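Local coordinates for putative O-GlcNAcase nagJ (Clostridium perfringens, PDB 6PV5), which probably releases terminal N-acetylhexosamine from glycans by hydrolysis, as a family 84 glycoside hydrolase of which this chain is the N-terminal and catalytic portion, at residues K233-Y238 with G267-F272; S445-L450 with K470-I475. All coordinates share one frame; numbering follows the deposited sequence.

Contact 1 of 2, residues K233-Y238 with G267-F272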
loop_
_atom_site.group_PDB
_atom_site.type_symbol
_atom_site.label_atom_id
_atom_site.label_comp_id
_atom_site.label_asym_id
_atom_site.label_seq_id
_atom_site.Cartn_x
_atom_site.Cartn_y
_atom_site.Cartn_z
ATOM N N LYS A 233 -17.078 21.132 -8.274
ATOM C CA LYS A 233 -16.730 22.530 -8.097
ATOM C C LYS A 233 -15.227 22.729 -8.273
ATOM O O LYS A 233 -14.606 23.411 -7.462
ATOM C CB LYS A 233 -17.061 22.942 -6.660
ATOM C CG LYS A 233 -18.522 22.843 -6.244
ATOM C CD LYS A 233 -18.754 23.429 -4.860
ATOM C CE LYS A 233 -20.093 23.050 -4.264
ATOM N NZ LYS A 233 -21.223 23.732 -4.937
ATOM N N TRP A 234 -14.626 22.125 -9.311
ATOM C CA TRP A 234 -13.175 22.210 -9.480
ATOM C C TRP A 234 -12.704 23.649 -9.690
ATOM O O TRP A 234 -11.569 23.970 -9.358
ATOM C CB TRP A 234 -12.666 21.324 -10.618
ATOM C CG TRP A 234 -13.213 21.689 -11.959
ATOM C CD1 TRP A 234 -14.380 21.248 -12.505
ATOM C CD2 TRP A 234 -12.618 22.566 -12.937
ATOM N NE1 TRP A 234 -14.545 21.768 -13.760
ATOM C CE2 TRP A 234 -13.476 22.579 -14.055
ATOM C CE3 TRP A 234 -11.450 23.337 -12.978
ATOM C CZ2 TRP A 234 -13.212 23.337 -15.196
ATOM C CZ3 TRP A 234 -11.177 24.070 -14.116
ATOM C CH2 TRP A 234 -12.053 24.076 -15.205
ATOM N N ARG A 235 -13.562 24.492 -10.269
ATOM C CA ARG A 235 -13.194 25.879 -10.516
ATOM C C ARG A 235 -13.068 26.662 -9.207
ATOM O O ARG A 235 -12.279 27.601 -9.133
ATOM C CB ARG A 235 -14.219 26.544 -11.435
ATOM C CG ARG A 235 -14.206 26.000 -12.853
ATOM C CD ARG A 235 -15.531 26.392 -13.463
ATOM N NE ARG A 235 -15.719 25.896 -14.820
ATOM C CZ ARG A 235 -16.324 24.755 -15.133
ATOM N NH1 ARG A 235 -16.802 23.969 -14.182
ATOM N NH2 ARG A 235 -16.454 24.406 -16.401
ATOM N N GLU A 236 -13.820 26.250 -8.174
ATOM C CA GLU A 236 -13.987 27.052 -6.971
ATOM C C GLU A 236 -12.863 26.777 -5.978
ATOM O O GLU A 236 -12.504 25.631 -5.724
ATOM C CB GLU A 236 -15.365 26.829 -6.348
ATOM C CG GLU A 236 -16.514 26.975 -7.331
ATOM C CD GLU A 236 -17.910 26.837 -6.730
ATOM O OE1 GLU A 236 -18.048 26.978 -5.477
ATOM O OE2 GLU A 236 -18.865 26.578 -7.507
ATOM N N PRO A 237 -12.260 27.828 -5.380
ATOM C CA PRO A 237 -11.243 27.639 -4.343
ATOM C C PRO A 237 -11.858 27.019 -3.088
ATOM O O PRO A 237 -13.081 26.999 -2.950
ATOM C CB PRO A 237 -10.754 29.072 -4.075
ATOM C CG PRO A 237 -11.910 29.954 -4.496
ATOM C CD PRO A 237 -12.507 29.244 -5.692
ATOM N N TYR A 238 -11.011 26.507 -2.182
ATOM C CA TYR A 238 -11.534 25.960 -0.938
ATOM C C TYR A 238 -12.084 27.077 -0.053
ATOM O O TYR A 238 -11.375 28.043 0.238
ATOM C CB TYR A 238 -10.510 25.099 -0.193
ATOM C CG TYR A 238 -10.508 23.653 -0.626
ATOM C CD1 TYR A 238 -11.543 22.788 -0.287
ATOM C CD2 TYR A 238 -9.478 23.156 -1.411
ATOM C CE1 TYR A 238 -11.542 21.464 -0.703
ATOM C CE2 TYR A 238 -9.459 21.836 -1.827
ATOM C CZ TYR A 238 -10.496 20.989 -1.478
ATOM O OH TYR A 238 -10.453 19.701 -1.918
ATOM N N GLY A 267 -13.232 16.968 -15.963
ATOM C CA GLY A 267 -13.706 16.351 -17.193
ATOM C C GLY A 267 -15.220 16.402 -17.391
ATOM O O GLY A 267 -15.675 16.365 -18.527
ATOM N N LEU A 268 -15.997 16.472 -16.306
ATOM C CA LEU A 268 -17.448 16.419 -16.429
ATOM C C LEU A 268 -18.028 17.618 -17.191
ATOM O O LEU A 268 -19.055 17.463 -17.847
ATOM C CB LEU A 268 -18.132 16.148 -15.077
ATOM C CG LEU A 268 -18.375 17.270 -14.053
ATOM C CD1 LEU A 268 -17.223 18.253 -13.871
ATOM C CD2 LEU A 268 -19.721 17.960 -14.219
ATOM N N ASP A 269 -17.381 18.796 -17.138
ATOM C CA ASP A 269 -17.992 19.951 -17.789
ATOM C C ASP A 269 -16.984 20.896 -18.452
ATOM O O ASP A 269 -17.403 21.853 -19.104
ATOM C CB ASP A 269 -18.937 20.695 -16.839
ATOM C CG ASP A 269 -18.235 21.465 -15.733
ATOM O OD1 ASP A 269 -16.980 21.416 -15.655
ATOM O OD2 ASP A 269 -18.947 22.136 -14.973
ATOM N N ILE A 270 -15.677 20.638 -18.295
ATOM C CA ILE A 270 -14.655 21.520 -18.840
ATOM C C ILE A 270 -14.923 21.771 -20.325
ATOM O O ILE A 270 -15.423 20.904 -21.045
ATOM C CB ILE A 270 -13.227 21.006 -18.558
ATOM C CG1 ILE A 270 -12.169 22.073 -18.856
ATOM C CG2 ILE A 270 -12.949 19.702 -19.297
ATOM C CD1 ILE A 270 -10.814 21.815 -18.234
ATOM N N LYS A 271 -14.630 23.002 -20.758
ATOM C CA LYS A 271 -14.729 23.387 -22.155
ATOM C C LYS A 271 -13.321 23.540 -22.733
ATOM O O LYS A 271 -12.375 23.910 -22.036
ATOM C CB LYS A 271 -15.641 24.612 -22.304
ATOM C CG LYS A 271 -17.138 24.329 -22.411
ATOM C CD LYS A 271 -17.498 23.557 -23.674
ATOM C CE LYS A 271 -18.943 23.705 -24.104
ATOM N NZ LYS A 271 -19.884 23.188 -23.083
ATOM N N PHE A 272 -13.184 23.198 -24.012
ATOM C CA PHE A 272 -11.898 23.230 -24.682
ATOM C C PHE A 272 -11.936 24.309 -25.763
ATOM O O PHE A 272 -10.924 24.942 -26.053
ATOM C CB PHE A 272 -11.592 21.864 -25.302
ATOM C CG PHE A 272 -11.559 20.693 -24.348
ATOM C CD1 PHE A 272 -10.457 20.454 -23.538
ATOM C CD2 PHE A 272 -12.620 19.797 -24.287
ATOM C CE1 PHE A 272 -10.425 19.361 -22.681
ATOM C CE2 PHE A 272 -12.584 18.697 -23.438
ATOM C CZ PHE A 272 -11.494 18.488 -22.629
#

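Contact 2 of 2, residues S445-L450 with K470-I475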
loop_
_atom_site.group_PDB
_atom_site.type_symbol
_atom_site.label_atom_id
_atom_site.label_comp_id
_atom_site.label_asym_id
_atom_site.label_seq_id
_atom_site.Cartn_x
_atom_site.Cartn_y
_atom_site.Cartn_z
ATOM N N SER A 445 -7.146 -1.478 5.724
ATOM C CA SER A 445 -6.343 -1.341 4.511
ATOM C C SER A 445 -4.849 -1.436 4.830
ATOM O O SER A 445 -4.027 -1.560 3.939
ATOM C CB SER A 445 -6.612 -0.021 3.839
ATOM O OG SER A 445 -7.798 -0.085 3.083
ATOM N N LYS A 446 -4.477 -1.336 6.100
ATOM C CA LYS A 446 -3.062 -1.145 6.375
ATOM C C LYS A 446 -2.185 -2.338 5.981
ATOM O O LYS A 446 -1.098 -2.123 5.482
ATOM C CB LYS A 446 -2.826 -0.663 7.805
ATOM C CG LYS A 446 -3.333 0.748 8.032
ATOM C CD LYS A 446 -3.053 1.256 9.433
ATOM C CE LYS A 446 -3.672 2.620 9.692
ATOM N NZ LYS A 446 -3.450 3.014 11.107
ATOM N N ILE A 447 -2.604 -3.574 6.279
ATOM C CA ILE A 447 -1.779 -4.732 5.981
ATOM C C ILE A 447 -1.383 -4.755 4.505
ATOM O O ILE A 447 -0.186 -4.824 4.205
ATOM C CB ILE A 447 -2.378 -6.062 6.501
ATOM C CG1 ILE A 447 -2.375 -6.100 8.034
ATOM C CG2 ILE A 447 -1.620 -7.259 5.941
ATOM C CD1 ILE A 447 -3.493 -6.937 8.613
ATOM N N SER A 448 -2.360 -4.648 3.598
ATOM C CA SER A 448 -2.064 -4.701 2.179
ATOM C C SER A 448 -1.181 -3.521 1.780
ATOM O O SER A 448 -0.187 -3.711 1.092
ATOM C CB SER A 448 -3.329 -4.771 1.351
ATOM O OG SER A 448 -4.147 -5.850 1.798
ATOM N N THR A 449 -1.551 -2.307 2.227
ATOM C CA THR A 449 -0.815 -1.091 1.925
ATOM C C THR A 449 0.666 -1.208 2.314
ATOM O O THR A 449 1.535 -0.725 1.584
ATOM C CB THR A 449 -1.473 0.150 2.531
ATOM O OG1 THR A 449 -2.832 0.170 2.103
ATOM C CG2 THR A 449 -0.836 1.428 2.036
ATOM N N LEU A 450 0.956 -1.828 3.457
ATOM C CA LEU A 450 2.335 -1.944 3.899
ATOM C C LEU A 450 3.108 -2.908 2.999
ATOM O O LEU A 450 4.303 -2.705 2.787
ATOM C CB LEU A 450 2.392 -2.427 5.350
ATOM C CG LEU A 450 2.005 -1.396 6.407
ATOM C CD1 LEU A 450 1.832 -2.079 7.754
ATOM C CD2 LEU A 450 3.062 -0.298 6.498
ATOM N N LYS A 470 5.315 -9.809 7.810
ATOM C CA LYS A 470 5.858 -8.654 8.513
ATOM C C LYS A 470 4.792 -7.579 8.673
ATOM O O LYS A 470 4.758 -6.899 9.694
ATOM C CB LYS A 470 7.030 -7.993 7.775
ATOM C CG LYS A 470 8.309 -8.820 7.725
ATOM C CD LYS A 470 9.082 -8.831 9.033
ATOM C CE LYS A 470 10.325 -9.696 8.971
ATOM N NZ LYS A 470 10.947 -9.641 7.624
ATOM N N ALA A 471 3.965 -7.384 7.648
ATOM C CA ALA A 471 2.937 -6.356 7.750
ATOM C C ALA A 471 1.910 -6.724 8.826
ATOM O O ALA A 471 1.428 -5.856 9.550
ATOM C CB ALA A 471 2.273 -6.134 6.412
ATOM N N ILE A 472 1.541 -8.005 8.892
ATOM C CA ILE A 472 0.598 -8.478 9.905
ATOM C C ILE A 472 1.199 -8.268 11.290
ATOM O O ILE A 472 0.509 -7.838 12.205
ATOM C CB ILE A 472 0.225 -9.951 9.662
ATOM C CG1 ILE A 472 -0.700 -10.081 8.453
ATOM C CG2 ILE A 472 -0.394 -10.562 10.919
ATOM C CD1 ILE A 472 -0.914 -11.508 7.991
ATOM N N GLU A 473 2.503 -8.528 11.435
ATOM C CA GLU A 473 3.158 -8.327 12.722
ATOM C C GLU A 473 3.105 -6.851 13.110
ATOM O O GLU A 473 2.867 -6.516 14.270
ATOM C CB GLU A 473 4.609 -8.796 12.654
ATOM C CG GLU A 473 5.379 -8.597 13.943
ATOM C CD GLU A 473 6.727 -9.308 13.980
ATOM O OE1 GLU A 473 7.570 -9.074 13.069
ATOM O OE2 GLU A 473 6.938 -10.106 14.917
ATOM N N ILE A 474 3.339 -5.967 12.132
ATOM C CA ILE A 474 3.327 -4.537 12.400
ATOM C C ILE A 474 1.930 -4.129 12.878
ATOM O O ILE A 474 1.804 -3.291 13.750
ATOM C CB ILE A 474 3.756 -3.756 11.139
ATOM C CG1 ILE A 474 5.264 -3.892 10.888
ATOM C CG2 ILE A 474 3.295 -2.291 11.185
ATOM C CD1 ILE A 474 5.699 -3.484 9.488
ATOM N N ILE A 475 0.877 -4.698 12.280
ATOM C CA ILE A 475 -0.479 -4.206 12.477
ATOM C C ILE A 475 -1.149 -4.917 13.662
ATOM O O ILE A 475 -1.887 -4.268 14.420
ATOM C CB ILE A 475 -1.282 -4.274 11.157
ATOM C CG1 ILE A 475 -0.699 -3.328 10.101
ATOM C CG2 ILE A 475 -2.771 -4.013 11.353
ATOM C CD1 ILE A 475 -0.720 -1.869 10.512
#

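Contact 1 of 2, residues K233-Y238 with G267-F272
Trp234 and Arg235, central in the type I turn from Lys233 to Glu236, both reach the carboxylate of Asp269. They join the loops after barrel strands 219-222 and 259-264, at the C-terminal strand ends where the active site of a (beta/alpha)8 barrel lies. The indole comes first: its NE1 lies 3.1 Å from OD1 of Asp269 in a nearly straight bond (174°); OD1 lies in the indole plane and accepts through its syn lone pair. The far end of the indole is apolar, with CH2 of Trp234 4.0 Å from CD1 of Ile270, while CD1 of the ring more loosely meets CD1 of Leu268. Tryptophan suits this place, offering both an N-H and a broad hydrocarbon surface.

Arg235 follows: its CG rests over one face of the indole near the rim, and the CZ2 corner of Trp234 lies 3.4 Å above the centre of the guanidinium face. Arg235 NH1 forms a salt bridge to OD2 of Asp269 at 2.9 Å; the bond is weak, bent to 149°, and the guanidinium and carboxylate planes stand 70° apart. NE pairs with Asp280. Asp269 OD1 thus accepts from the indole and, weakly, the guanidinium, which would stabilise its charge and fix the carboxylate's rotation.

Contact 2 of 2, residues S445-L450 with K470-I475
Ile447 and Leu450, about one turn apart on helix 446-457, pack against Ala471 and Ile475, also about one turn apart on helix 464-476. Both helices follow the last barrel strand, 431-436, so this is plain helix packing after the barrel, away from the predicted active site. The helix segments run at 134° to each other, 8.7 Å apart at their closest. Packing is tight at Ala471, whose methyl is small enough to admit the neighbouring backbone: its CB lies 3.6 Å from O of Ile447 and 3.9 Å from CB of Leu450. Beside it, the branches of Ile447 divide their work. CG1, anti to the carbonyl carbon (chi1 -68°), meets CB of Ile475 at 3.8 Å, whereas CG2 reaches CG1 of Ile472 at 3.9 Å. Ile475 lodges among Lys446, Ile447 and Leu450, its CG1 3.7 Å from CD1 of Leu450 and its CD1 3.6 Å from CB of Lys446.

The looser side is at Ile474, which touches one residue through one methyl, CG2, 3.7 Å from CD1 of Leu450; Tyr215 borders both. Lys446 lends its aliphatic stem to the apolar layer and carries its amine away to Asp207 and Asp443. Phe483 adjoins Ile447 and Ile472. No hydrogen bond crosses between the two segments: van der Waals contact and buried hydrocarbon join them, with the lysine charge paired outside the interface.

From the N terminus, the chain passes through the mixed-sheet domain and enters a (beta/alpha)8, or TIM, barrel. Contact 1 closes a loop within its first half: residues 233-238 follow strand 219-222, residues 267-272 follow strand 259-264, and helix 243-255 lies between, so the contact joins two successive strand-to-helix loops. There the side chain of Leu268 is about 9 Å from that of Asp305, the predicted proton donor. Contact 2 opens after the last barrel strand, 431-436, and closes a short, mostly helical loop by folding helix 464-476 back against helix 446-457. The two closures are in series, neither nested nor crossed, and their centres are 37 Å apart. The chain then continues into the helical C-terminal region.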